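Local coordinates for protein HupZ (Streptococcus sp. 'group A', PDB 5ESC) that transforms heme in vitro, probably as a heme-degrading enzyme, and adopts the dimeric split-barrel fold of the pyridoxamine 5'-phosphate oxidase family, at residues E5-I10 and L73-F77; M34-D38 and A88-A93; G60-I64 and R76-A81; T41-N47 and P104-I110. One frame throughout, in Å; residues are numbered along the deposited sequence.

Contact 1: residues E5-I10 and L73-F77; sequences EMKDLI and LGYRF
The carboxylate oxygen OE2 of E5 is met by two groups of the strand: Y75 OH lies 2.9 Å from it, and L73 CD2 approaches it to 3.4 Å. The setting is a helix laid across strand 73-77 of the antiparallel split-barrel sheet. The N-to-C directions of helix 5-10 and strand 73-77 are 91° apart, so the helix crosses the strand almost perpendicularly, and E5, M6, L9 and I10 supply the touching side chains. E5 reaches the strand because its CG stands opposite the backbone N (chi1 -175°) and the rest of the chain is extended; its carboxylate arrives at the hydroxyl end of Y75 with its plane turned 58° from the ring.

One residue on, M6 covers a face of the same tyrosine. Its CG sits 3.7 Å above the ring centroid of Y75, almost exactly on the ring normal, a CH-pi contact. M6 SD lies farther above that face, 4.8 Å from the Y75 centroid, as a Met-aromatic contact, and the terminal CE carries the side chain on past Y75 CE1. The Y75 ring is therefore covered by the helix on one face and approached at its edge by L9 CD1.

L9 turns its other branch to the backbone: CD2 is 3.6 Å from G74 CA and packs near the carbonyl of L73. From the neighbouring strand 106-117, I115 also packs on M6 and F77. At the far end of the contact, I10 CD1 touches F77 CZ at 3.8 Å.

Contact 2: residues M34-D38 and A88-A93; sequences MRLWD and AYYEAA
W37 carries its indole opposite the backbone N (chi1 -178°), while Y89 places its ring opposite the carbonyl carbon (chi1 -72°), and the two rings meet as a T-shaped pair between a bulged edge strand and a surface helix. W37 belongs to a classic beta bulge: it and D38 both face T41, at the corner where the chain turns. The edge of Y89 points at the face of the indole, with planes 64° apart and the six-membered ring centroids 4.7 Å from each other. Y89 CE1 does the touching, 3.4 Å from W37 CE2 and directly over the ring system, while Y89 CD1 lies over the six-membered part.

The helix also reaches the rim of the same indole. A92, one turn after A88, brings its CB into the indole plane, 3.7 Å from W37 CZ3, so the helix addresses both a face and an edge of the tryptophan.

R35 runs extended toward the next turn. Its NH2 is held by S33 O and N45 OD1, and the guanidinium makes a cation-pi contact with W96 of the same helix. The edge of that group meets the helix backbone, with R35 NH1 3.7 Å from A93 CA.

Contact 3: residues G60-I64 and R76-A81; sequences GKIEI and RFVGTA
This contact is a regular antiparallel beta ladder, the pairing of strands 61-68 and 73-84 that forms a beta hairpin in the middle of the barrel sheet. I62 with G79 and I64 with F77 are hydrogen-bonded pairs; E63 with V78, between them, and K61 with T80, next to I62-G79 toward G60, are non-hydrogen-bonded pairs. The bonds of I64 and F77 are short, F77 N to I64 O measuring 2.7 Å. The ladder begins at G60, the first residue to leave helix 51-59, whose positive phi (80°) suits glycine; G60 O takes the N-H of A81, with A81 N at 2.7 Å.

On the face bearing E63 and V78, E63 and R76 lie side by side and point the same way. The bend of R76 at chi3 (64°) swings NH1 over to E63 OE1, a salt bridge of 3.1 Å on the syn side, in the guanidinium plane but 34° out of the carboxylate plane. V78 CG2 packs beneath the carboxylate, 3.5 Å from E63 OE2, and that oxygen is also hydrogen-bonded to Q25 NE2 of the second subunit, whose N27 packs on R76. On the reverse face I62 CG2 meets A81 CB at 3.8 Å.

Strand 15-20 flanks 61-68 and strand 106-117 flanks 73-84, while I56 of helix 51-59 covers I62 and A81.

Contact 4: residues T41-N47 and P104-I110; sequences TFIYNEN and PKAVGII
Y44 lays its ring across G108, and the glycine's lack of a side chain is what allows the approach. Rotated into the crowded position between backbone N and carbonyl carbon (chi1 80°), the ring brings CE1 to 3.5 Å from G108 CA and turns a face to G108 N. I110 comes in at about a right angle, its CD1 at the ring edge, 4.0 Å from Y44 CD1. The phenol end is fixed within its own strand: E46, bent at chi2 (49°), presents OE2 on its anti side to Y44 OH at 2.7 Å. The other oxygen, E46 OE1, is hydrogen-bonded to T48.

On the face of I43 and I109 the contacts are mostly between aliphatic groups. The T41 methyl lies alongside I109, CG2 to CG2 at 3.6 Å; I43 slants across I109, its CG2 3.8 Å from I109 CG1. N45, the polar member, angles over P104, with ND2 3.7 Å from P104 CG while the same nitrogen donates to A93 O. Y89 packs on I43 and I109 from helix 88-97.

Backbone bonds pair F42 with I110 and Y44 with G108. At E46 the ladder is irregular: E46 O accepts A106 N at 3.1 Å and, weakly, K105 N. Both K105 and A106 thus face E46, the classic beta bulge, here ending an antiparallel strand pair of the split barrel, with helix 51-59 packing on Y44 and E46.

Overall arrangement
The four contacts share one antiparallel sheet. Strands 61-68, 73-84, 106-117, 41-46 and 35-38 are neighbours in that order, so contact 3, contact 4 and the edge carrying contact 2 follow one another across it. Contacts 1 and 3 both use strand 73-84, with centres about 14 Å apart, and share R76 and F77. Contacts 2 and 4 are closest, at about 7 Å between centres. Along the chain, contact 3 is nested within the loops closed by contacts 2 and 4, while contacts 1, 2 and 4 interleave. F42 and F77 pack together, linking contact 4 to contacts 1 and 3. Segments far apart in sequence are thus gathered on one split-barrel sheet, and contact 3 also meets the second subunit.

Contact 1: residues E5-I10 and L73-F77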
loop_
_atom_site.group_PDB
_atom_site.type_symbol
_atom_site.label_atom_id
_atom_site.label_comp_id
_atom_site.label_asym_id
_atom_site.label_seq_id
_atom_site.Cartn_x
_atom_site.Cartn_y
_atom_site.Cartn_z
ATOM N N GLU A 5 -9.804 -4.748 17.884
ATOM C CA GLU A 5 -9.816 -5.225 16.474
ATOM C C GLU A 5 -8.639 -4.561 15.729
ATOM O O GLU A 5 -7.854 -5.269 15.115
ATOM C CB GLU A 5 -11.153 -4.935 15.752
ATOM C CG GLU A 5 -11.290 -5.507 14.311
ATOM C CD GLU A 5 -12.551 -5.003 13.573
ATOM O OE1 GLU A 5 -13.593 -4.760 14.244
ATOM O OE2 GLU A 5 -12.505 -4.819 12.331
ATOM N N MET A 6 -8.512 -3.239 15.844
ATOM C CA MET A 6 -7.321 -2.516 15.311
ATOM C C MET A 6 -6.043 -3.185 15.754
ATOM O O MET A 6 -5.228 -3.432 14.911
ATOM C CB MET A 6 -7.271 -1.022 15.659
ATOM C CG MET A 6 -8.235 -0.167 14.854
ATOM S SD MET A 6 -8.298 1.505 15.433
ATOM C CE MET A 6 -9.884 2.229 15.004
ATOM N N LYS A 7 -5.894 -3.539 17.037
ATOM C CA LYS A 7 -4.626 -4.136 17.542
ATOM C C LYS A 7 -4.383 -5.494 16.990
ATOM O O LYS A 7 -3.227 -5.855 16.753
ATOM C CB LYS A 7 -4.528 -4.197 19.078
ATOM C CG LYS A 7 -4.529 -2.833 19.709
ATOM C CD LYS A 7 -4.527 -2.941 21.229
ATOM C CE LYS A 7 -4.910 -1.623 21.925
ATOM N NZ LYS A 7 -5.223 -1.858 23.394
ATOM N N ASP A 8 -5.460 -6.249 16.740
ATOM C CA ASP A 8 -5.327 -7.621 16.253
ATOM C C ASP A 8 -4.795 -7.633 14.847
ATOM O O ASP A 8 -3.940 -8.439 14.543
ATOM C CB ASP A 8 -6.669 -8.361 16.241
ATOM C CG ASP A 8 -7.263 -8.543 17.627
ATOM O OD1 ASP A 8 -6.536 -8.483 18.669
ATOM O OD2 ASP A 8 -8.501 -8.730 17.629
ATOM N N LEU A 9 -5.356 -6.767 13.985
ATOM C CA LEU A 9 -4.837 -6.597 12.609
ATOM C C LEU A 9 -3.420 -6.141 12.552
ATOM O O LEU A 9 -2.575 -6.751 11.850
ATOM C CB LEU A 9 -5.683 -5.622 11.785
ATOM C CG LEU A 9 -6.812 -6.362 11.069
ATOM C CD1 LEU A 9 -8.036 -6.411 11.964
ATOM C CD2 LEU A 9 -7.181 -5.696 9.776
ATOM N N ILE A 10 -3.148 -5.080 13.320
ATOM C CA ILE A 10 -1.797 -4.547 13.419
ATOM C C ILE A 10 -0.861 -5.663 13.836
ATOM O O ILE A 10 0.242 -5.807 13.286
ATOM C CB ILE A 10 -1.691 -3.342 14.445
ATOM C CG1 ILE A 10 -2.459 -2.114 13.908
ATOM C CG2 ILE A 10 -0.235 -3.036 14.677
ATOM C CD1 ILE A 10 -2.760 -0.996 14.874
ATOM N N LEU A 73 -11.455 -7.477 6.832
ATOM C CA LEU A 73 -11.345 -6.372 7.780
ATOM C C LEU A 73 -10.083 -5.561 7.387
ATOM O O LEU A 73 -9.170 -6.104 6.767
ATOM C CB LEU A 73 -11.187 -6.926 9.176
ATOM C CG LEU A 73 -12.400 -7.725 9.754
ATOM C CD1 LEU A 73 -12.052 -8.332 11.115
ATOM C CD2 LEU A 73 -13.682 -6.887 9.835
ATOM N N GLY A 74 -10.054 -4.277 7.751
ATOM C CA GLY A 74 -8.866 -3.481 7.562
ATOM C C GLY A 74 -8.993 -2.053 7.975
ATOM O O GLY A 74 -10.132 -1.522 8.164
ATOM N N TYR A 75 -7.839 -1.424 8.158
ATOM C CA TYR A 75 -7.797 -0.019 8.575
ATOM C C TYR A 75 -6.681 0.682 7.876
ATOM O O TYR A 75 -5.627 0.070 7.571
ATOM C CB TYR A 75 -7.582 0.066 10.075
ATOM C CG TYR A 75 -8.742 -0.449 10.896
ATOM C CD1 TYR A 75 -9.854 0.380 11.209
ATOM C CD2 TYR A 75 -8.734 -1.763 11.350
ATOM C CE1 TYR A 75 -10.928 -0.137 11.937
ATOM C CE2 TYR A 75 -9.787 -2.292 12.069
ATOM C CZ TYR A 75 -10.859 -1.481 12.371
ATOM O OH TYR A 75 -11.835 -2.061 13.087
ATOM N N ARG A 76 -6.892 1.954 7.665
ATOM C CA ARG A 76 -5.905 2.852 7.066
ATOM C C ARG A 76 -5.603 3.950 8.129
ATOM O O ARG A 76 -6.551 4.608 8.622
ATOM C CB ARG A 76 -6.510 3.464 5.774
ATOM C CG ARG A 76 -5.717 4.603 5.114
ATOM C CD ARG A 76 -6.181 4.916 3.682
ATOM N NE ARG A 76 -7.550 5.393 3.674
ATOM C CZ ARG A 76 -7.912 6.664 3.608
ATOM N NH1 ARG A 76 -7.023 7.636 3.456
ATOM N NH2 ARG A 76 -9.198 6.978 3.653
ATOM N N PHE A 77 -4.335 4.083 8.518
ATOM C CA PHE A 77 -3.875 5.088 9.483
ATOM C C PHE A 77 -3.176 6.217 8.687
ATOM O O PHE A 77 -2.173 6.013 7.905
ATOM C CB PHE A 77 -2.948 4.444 10.499
ATOM C CG PHE A 77 -3.576 3.330 11.254
ATOM C CD1 PHE A 77 -3.678 2.075 10.712
ATOM C CD2 PHE A 77 -4.158 3.549 12.499
ATOM C CE1 PHE A 77 -4.342 1.043 11.365
ATOM C CE2 PHE A 77 -4.786 2.520 13.188
ATOM C CZ PHE A 77 -4.893 1.250 12.605
#

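Contact 2: residues M34-D38 and A88-A93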
loop_
_atom_site.group_PDB
_atom_site.type_symbol
_atom_site.label_atom_id
_atom_site.label_comp_id
_atom_site.label_asym_id
_atom_site.label_seq_id
_atom_site.Cartn_x
_atom_site.Cartn_y
_atom_site.Cartn_z
ATOM N N MET A 34 6.542 -2.657 11.601
ATOM C CA MET A 34 5.639 -1.559 12.000
ATOM C C MET A 34 4.853 -2.005 13.258
ATOM O O MET A 34 4.264 -3.105 13.252
ATOM C CB MET A 34 4.707 -1.219 10.914
ATOM C CG MET A 34 3.815 0.059 11.218
ATOM S SD MET A 34 4.679 1.633 11.096
ATOM C CE MET A 34 5.044 1.819 9.354
ATOM N N ARG A 35 4.819 -1.215 14.318
ATOM C CA ARG A 35 4.136 -1.606 15.553
ATOM C C ARG A 35 3.714 -0.415 16.367
ATOM O O ARG A 35 4.295 0.644 16.222
ATOM C CB ARG A 35 5.099 -2.415 16.386
ATOM C CG ARG A 35 6.442 -1.782 16.706
ATOM C CD ARG A 35 7.498 -2.873 17.012
ATOM N NE ARG A 35 8.771 -2.333 17.464
ATOM C CZ ARG A 35 9.772 -1.923 16.709
ATOM N NH1 ARG A 35 10.848 -1.420 17.264
ATOM N NH2 ARG A 35 9.729 -2.017 15.385
ATOM N N LEU A 36 2.822 -0.584 17.298
ATOM C CA LEU A 36 2.320 0.536 18.069
ATOM C C LEU A 36 3.272 0.878 19.191
ATOM O O LEU A 36 3.796 0.001 19.881
ATOM C CB LEU A 36 0.924 0.225 18.664
ATOM C CG LEU A 36 -0.307 0.310 17.828
ATOM C CD1 LEU A 36 -1.539 -0.320 18.524
ATOM C CD2 LEU A 36 -0.659 1.676 17.224
ATOM N N TRP A 37 3.480 2.188 19.386
ATOM C CA TRP A 37 4.198 2.758 20.495
ATOM C C TRP A 37 3.200 3.176 21.572
ATOM O O TRP A 37 3.481 3.051 22.773
ATOM C CB TRP A 37 4.943 4.019 20.035
ATOM C CG TRP A 37 5.751 4.625 21.128
ATOM C CD1 TRP A 37 5.392 5.687 21.946
ATOM C CD2 TRP A 37 7.053 4.198 21.596
ATOM N NE1 TRP A 37 6.354 5.917 22.827
ATOM C CE2 TRP A 37 7.392 5.051 22.673
ATOM C CE3 TRP A 37 7.938 3.198 21.222
ATOM C CZ2 TRP A 37 8.593 4.963 23.358
ATOM C CZ3 TRP A 37 9.155 3.079 21.930
ATOM C CH2 TRP A 37 9.474 3.962 22.955
ATOM N N ASP A 38 2.124 3.850 21.146
ATOM C CA ASP A 38 1.052 4.264 22.055
ATOM C C ASP A 38 -0.237 4.306 21.222
ATOM O O ASP A 38 -0.209 3.997 20.018
ATOM C CB ASP A 38 1.358 5.544 22.829
ATOM C CG ASP A 38 1.514 6.797 21.992
ATOM O OD1 ASP A 38 0.963 6.932 20.897
ATOM O OD2 ASP A 38 2.200 7.702 22.453
ATOM N N ALA A 88 15.251 7.924 22.679
ATOM C CA ALA A 88 14.515 6.768 23.220
ATOM C C ALA A 88 13.804 5.915 22.228
ATOM O O ALA A 88 13.659 4.724 22.458
ATOM C CB ALA A 88 13.519 7.290 24.273
ATOM N N TYR A 89 13.247 6.507 21.113
ATOM C CA TYR A 89 12.579 5.702 20.177
ATOM C C TYR A 89 13.639 4.808 19.473
ATOM O O TYR A 89 13.432 3.616 19.244
ATOM C CB TYR A 89 11.881 6.496 19.144
ATOM C CG TYR A 89 10.654 7.221 19.576
ATOM C CD1 TYR A 89 9.551 6.531 19.997
ATOM C CD2 TYR A 89 10.604 8.635 19.477
ATOM C CE1 TYR A 89 8.328 7.257 20.281
ATOM C CE2 TYR A 89 9.425 9.344 19.759
ATOM C CZ TYR A 89 8.304 8.636 20.200
ATOM O OH TYR A 89 7.208 9.421 20.508
ATOM N N TYR A 90 14.718 5.392 19.086
ATOM C CA TYR A 90 15.780 4.689 18.395
ATOM C C TYR A 90 16.382 3.576 19.254
ATOM O O TYR A 90 16.607 2.506 18.783
ATOM C CB TYR A 90 16.855 5.685 17.904
ATOM C CG TYR A 90 17.980 4.948 17.232
ATOM C CD1 TYR A 90 17.778 4.385 15.994
ATOM C CD2 TYR A 90 19.177 4.693 17.897
ATOM C CE1 TYR A 90 18.774 3.666 15.342
ATOM C CE2 TYR A 90 20.201 3.983 17.244
ATOM C CZ TYR A 90 19.940 3.415 15.988
ATOM O OH TYR A 90 20.862 2.689 15.296
ATOM N N GLU A 91 16.689 3.866 20.519
ATOM C CA GLU A 91 17.218 2.841 21.439
ATOM C C GLU A 91 16.255 1.679 21.653
ATOM O O GLU A 91 16.667 0.513 21.632
ATOM C CB GLU A 91 17.681 3.471 22.792
ATOM C CG GLU A 91 18.814 4.481 22.644
ATOM C CD GLU A 91 20.106 3.889 22.062
ATOM O OE1 GLU A 91 20.491 2.778 22.544
ATOM O OE2 GLU A 91 20.733 4.493 21.111
ATOM N N ALA A 92 14.927 1.969 21.712
ATOM C CA ALA A 92 13.939 0.906 21.709
ATOM C C ALA A 92 14.007 0.054 20.411
ATOM O O ALA A 92 13.881 -1.184 20.470
ATOM C CB ALA A 92 12.511 1.417 21.875
ATOM N N ALA A 93 14.088 0.717 19.236
ATOM C CA ALA A 93 14.134 0.041 17.982
ATOM C C ALA A 93 15.355 -0.948 17.911
ATOM O O ALA A 93 15.285 -2.100 17.379
ATOM C CB ALA A 93 14.192 1.047 16.842
#

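Contact 3: residues G60-I64 and R76-A81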
loop_
_atom_site.group_PDB
_atom_site.type_symbol
_atom_site.label_atom_id
_atom_site.label_comp_id
_atom_site.label_asym_id
_atom_site.label_seq_id
_atom_site.Cartn_x
_atom_site.Cartn_y
_atom_site.Cartn_z
ATOM N N GLY A 60 7.189 14.138 5.148
ATOM C CA GLY A 60 6.444 13.585 6.297
ATOM C C GLY A 60 5.173 12.819 6.031
ATOM O O GLY A 60 4.694 12.151 6.976
ATOM N N LYS A 61 4.619 12.886 4.808
ATOM C CA LYS A 61 3.247 12.376 4.588
ATOM C C LYS A 61 3.214 10.887 4.533
ATOM O O LYS A 61 4.096 10.258 3.911
ATOM C CB LYS A 61 2.640 12.901 3.340
ATOM C CG LYS A 61 2.472 14.439 3.339
ATOM C CD LYS A 61 1.857 14.889 2.017
ATOM C CE LYS A 61 1.352 16.322 2.041
ATOM N NZ LYS A 61 2.504 17.183 1.754
ATOM N N ILE A 62 2.268 10.304 5.262
ATOM C CA ILE A 62 2.225 8.856 5.311
ATOM C C ILE A 62 0.870 8.288 5.509
ATOM O O ILE A 62 0.045 8.905 6.197
ATOM C CB ILE A 62 3.247 8.300 6.358
ATOM C CG1 ILE A 62 3.358 6.789 6.246
ATOM C CG2 ILE A 62 2.870 8.720 7.761
ATOM C CD1 ILE A 62 4.729 6.356 6.726
ATOM N N GLU A 63 0.599 7.131 4.912
ATOM C CA GLU A 63 -0.596 6.356 5.184
ATOM C C GLU A 63 -0.210 4.941 5.289
ATOM O O GLU A 63 0.659 4.475 4.539
ATOM C CB GLU A 63 -1.722 6.508 4.113
ATOM C CG GLU A 63 -2.058 7.958 3.779
ATOM C CD GLU A 63 -3.461 8.197 3.184
ATOM O OE1 GLU A 63 -4.071 7.174 2.765
ATOM O OE2 GLU A 63 -3.917 9.425 3.178
ATOM N N ILE A 64 -0.780 4.243 6.272
ATOM C CA ILE A 64 -0.417 2.890 6.486
ATOM C C ILE A 64 -1.685 2.093 6.449
ATOM O O ILE A 64 -2.697 2.485 7.110
ATOM C CB ILE A 64 0.213 2.640 7.912
ATOM C CG1 ILE A 64 1.357 3.600 8.226
ATOM C CG2 ILE A 64 0.606 1.172 8.085
ATOM C CD1 ILE A 64 1.635 3.601 9.725
ATOM N N ARG A 76 -6.892 1.954 7.665
ATOM C CA ARG A 76 -5.905 2.852 7.066
ATOM C C ARG A 76 -5.603 3.950 8.129
ATOM O O ARG A 76 -6.551 4.608 8.622
ATOM C CB ARG A 76 -6.510 3.464 5.774
ATOM C CG ARG A 76 -5.717 4.603 5.114
ATOM C CD ARG A 76 -6.181 4.916 3.682
ATOM N NE ARG A 76 -7.550 5.393 3.674
ATOM C CZ ARG A 76 -7.912 6.664 3.608
ATOM N NH1 ARG A 76 -7.023 7.636 3.456
ATOM N NH2 ARG A 76 -9.198 6.978 3.653
ATOM N N PHE A 77 -4.335 4.083 8.518
ATOM C CA PHE A 77 -3.875 5.088 9.483
ATOM C C PHE A 77 -3.176 6.217 8.687
ATOM O O PHE A 77 -2.173 6.013 7.905
ATOM C CB PHE A 77 -2.948 4.444 10.499
ATOM C CG PHE A 77 -3.576 3.330 11.254
ATOM C CD1 PHE A 77 -3.678 2.075 10.712
ATOM C CD2 PHE A 77 -4.158 3.549 12.499
ATOM C CE1 PHE A 77 -4.342 1.043 11.365
ATOM C CE2 PHE A 77 -4.786 2.520 13.188
ATOM C CZ PHE A 77 -4.893 1.250 12.605
ATOM N N VAL A 78 -3.651 7.423 8.857
ATOM C CA VAL A 78 -3.088 8.547 8.170
ATOM C C VAL A 78 -2.390 9.465 9.124
ATOM O O VAL A 78 -2.973 9.777 10.189
ATOM C CB VAL A 78 -4.150 9.367 7.418
ATOM C CG1 VAL A 78 -3.512 10.553 6.660
ATOM C CG2 VAL A 78 -4.916 8.493 6.435
ATOM N N GLY A 79 -1.216 9.991 8.747
ATOM C CA GLY A 79 -0.570 10.987 9.633
ATOM C C GLY A 79 0.695 11.558 9.083
ATOM O O GLY A 79 0.865 11.598 7.824
ATOM N N THR A 80 1.565 12.030 9.979
ATOM C CA THR A 80 2.817 12.613 9.618
ATOM C C THR A 80 3.931 11.827 10.335
ATOM O O THR A 80 3.723 11.400 11.456
ATOM C CB THR A 80 2.880 14.118 9.991
ATOM O OG1 THR A 80 4.029 14.691 9.363
ATOM C CG2 THR A 80 2.988 14.379 11.514
ATOM N N ALA A 81 5.046 11.633 9.651
ATOM C CA ALA A 81 6.149 10.816 10.108
ATOM C C ALA A 81 7.468 11.529 10.171
ATOM O O ALA A 81 7.655 12.578 9.493
ATOM C CB ALA A 81 6.266 9.558 9.248
#

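Contact 4: residues T41-N47 and P104-I110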
loop_
_atom_site.group_PDB
_atom_site.type_symbol
_atom_site.label_atom_id
_atom_site.label_comp_id
_atom_site.label_asym_id
_atom_site.label_seq_id
_atom_site.Cartn_x
_atom_site.Cartn_y
_atom_site.Cartn_z
ATOM N N THR A 41 0.668 6.461 17.955
ATOM C CA THR A 41 2.030 6.488 17.411
ATOM C C THR A 41 2.407 5.087 16.995
ATOM O O THR A 41 2.206 4.183 17.767
ATOM C CB THR A 41 3.017 7.009 18.456
ATOM O OG1 THR A 41 2.457 8.158 19.075
ATOM C CG2 THR A 41 4.450 7.381 17.815
ATOM N N PHE A 42 2.963 4.930 15.810
ATOM C CA PHE A 42 3.572 3.682 15.404
ATOM C C PHE A 42 5.050 3.950 15.322
ATOM O O PHE A 42 5.483 5.119 15.146
ATOM C CB PHE A 42 3.168 3.263 13.992
ATOM C CG PHE A 42 1.785 2.738 13.828
ATOM C CD1 PHE A 42 1.516 1.357 13.885
ATOM C CD2 PHE A 42 0.717 3.612 13.562
ATOM C CE1 PHE A 42 0.264 0.881 13.681
ATOM C CE2 PHE A 42 -0.564 3.113 13.380
ATOM C CZ PHE A 42 -0.790 1.751 13.407
ATOM N N ILE A 43 5.878 2.918 15.421
ATOM C CA ILE A 43 7.268 3.033 15.113
ATOM C C ILE A 43 7.589 1.889 14.161
ATOM O O ILE A 43 6.848 0.888 14.152
ATOM C CB ILE A 43 8.248 3.057 16.344
ATOM C CG1 ILE A 43 8.110 1.838 17.319
ATOM C CG2 ILE A 43 8.145 4.428 17.117
ATOM C CD1 ILE A 43 9.308 1.610 18.156
ATOM N N TYR A 44 8.679 2.003 13.414
ATOM C CA TYR A 44 9.189 0.895 12.614
ATOM C C TYR A 44 10.710 0.968 12.595
ATOM O O TYR A 44 11.261 2.030 12.799
ATOM C CB TYR A 44 8.586 0.836 11.176
ATOM C CG TYR A 44 9.195 1.782 10.137
ATOM C CD1 TYR A 44 8.704 3.051 9.961
ATOM C CD2 TYR A 44 10.257 1.379 9.339
ATOM C CE1 TYR A 44 9.246 3.934 9.007
ATOM C CE2 TYR A 44 10.814 2.272 8.358
ATOM C CZ TYR A 44 10.286 3.539 8.220
ATOM O OH TYR A 44 10.738 4.449 7.299
ATOM N N ASN A 45 11.382 -0.130 12.343
ATOM C CA ASN A 45 12.845 -0.119 12.217
ATOM C C ASN A 45 13.263 0.175 10.751
ATOM O O ASN A 45 12.849 -0.574 9.869
ATOM C CB ASN A 45 13.364 -1.481 12.624
ATOM C CG ASN A 45 13.472 -1.639 14.072
ATOM O OD1 ASN A 45 12.547 -1.319 14.782
ATOM N ND2 ASN A 45 14.625 -2.163 14.559
ATOM N N GLU A 46 14.030 1.228 10.487
ATOM C CA GLU A 46 14.386 1.619 9.145
ATOM C C GLU A 46 15.783 1.068 8.933
ATOM O O GLU A 46 16.709 1.536 9.558
ATOM C CB GLU A 46 14.466 3.136 9.014
ATOM C CG GLU A 46 14.901 3.581 7.636
ATOM C CD GLU A 46 14.127 2.897 6.524
ATOM O OE1 GLU A 46 14.629 1.870 6.037
ATOM O OE2 GLU A 46 12.970 3.357 6.192
ATOM N N ASN A 47 15.950 0.122 8.055
ATOM C CA ASN A 47 17.254 -0.521 7.868
ATOM C C ASN A 47 17.880 -0.059 6.563
ATOM O O ASN A 47 18.931 -0.550 6.172
ATOM C CB ASN A 47 17.072 -2.036 7.844
ATOM C CG ASN A 47 16.572 -2.599 9.172
ATOM O OD1 ASN A 47 16.902 -2.070 10.230
ATOM N ND2 ASN A 47 15.699 -3.612 9.119
ATOM N N PRO A 104 19.164 -1.272 13.493
ATOM C CA PRO A 104 18.543 -0.296 12.559
ATOM C C PRO A 104 19.467 0.840 12.210
ATOM O O PRO A 104 20.179 1.276 13.049
ATOM C CB PRO A 104 17.304 0.213 13.340
ATOM C CG PRO A 104 17.665 -0.018 14.738
ATOM C CD PRO A 104 18.528 -1.264 14.808
ATOM N N LYS A 105 19.366 1.391 11.027
ATOM C CA LYS A 105 20.018 2.636 10.730
ATOM C C LYS A 105 19.212 3.783 11.416
ATOM O O LYS A 105 19.758 4.799 11.806
ATOM C CB LYS A 105 19.983 2.874 9.236
ATOM C CG LYS A 105 20.960 2.042 8.432
ATOM C CD LYS A 105 20.919 2.442 6.931
ATOM C CE LYS A 105 22.240 1.919 6.261
ATOM N NZ LYS A 105 22.031 1.165 5.044
ATOM N N ALA A 106 17.910 3.616 11.557
ATOM C CA ALA A 106 17.095 4.710 12.149
ATOM C C ALA A 106 15.793 4.141 12.625
ATOM O O ALA A 106 15.528 2.960 12.400
ATOM C CB ALA A 106 16.874 5.817 11.110
ATOM N N VAL A 107 14.952 4.963 13.262
ATOM C CA VAL A 107 13.612 4.558 13.557
ATOM C C VAL A 107 12.616 5.538 12.853
ATOM O O VAL A 107 12.864 6.741 12.830
ATOM C CB VAL A 107 13.374 4.526 15.120
ATOM C CG1 VAL A 107 13.609 5.879 15.830
ATOM C CG2 VAL A 107 12.020 3.885 15.454
ATOM N N GLY A 108 11.560 5.019 12.278
ATOM C CA GLY A 108 10.497 5.810 11.679
ATOM C C GLY A 108 9.433 5.958 12.766
ATOM O O GLY A 108 9.111 4.981 13.429
ATOM N N ILE A 109 8.834 7.141 12.940
ATOM C CA ILE A 109 7.887 7.328 14.003
ATOM C C ILE A 109 6.674 7.966 13.329
ATOM O O ILE A 109 6.884 9.000 12.655
ATOM C CB ILE A 109 8.417 8.288 14.977
ATOM C CG1 ILE A 109 9.589 7.707 15.761
ATOM C CG2 ILE A 109 7.371 8.572 16.111
ATOM C CD1 ILE A 109 10.600 8.796 15.875
ATOM N N ILE A 110 5.488 7.391 13.449
ATOM C CA ILE A 110 4.350 7.862 12.679
ATOM C C ILE A 110 3.403 8.415 13.727
ATOM O O ILE A 110 2.965 7.670 14.556
ATOM C CB ILE A 110 3.685 6.758 11.901
ATOM C CG1 ILE A 110 4.568 6.207 10.750
ATOM C CG2 ILE A 110 2.407 7.159 11.209
ATOM C CD1 ILE A 110 5.759 5.425 11.170
#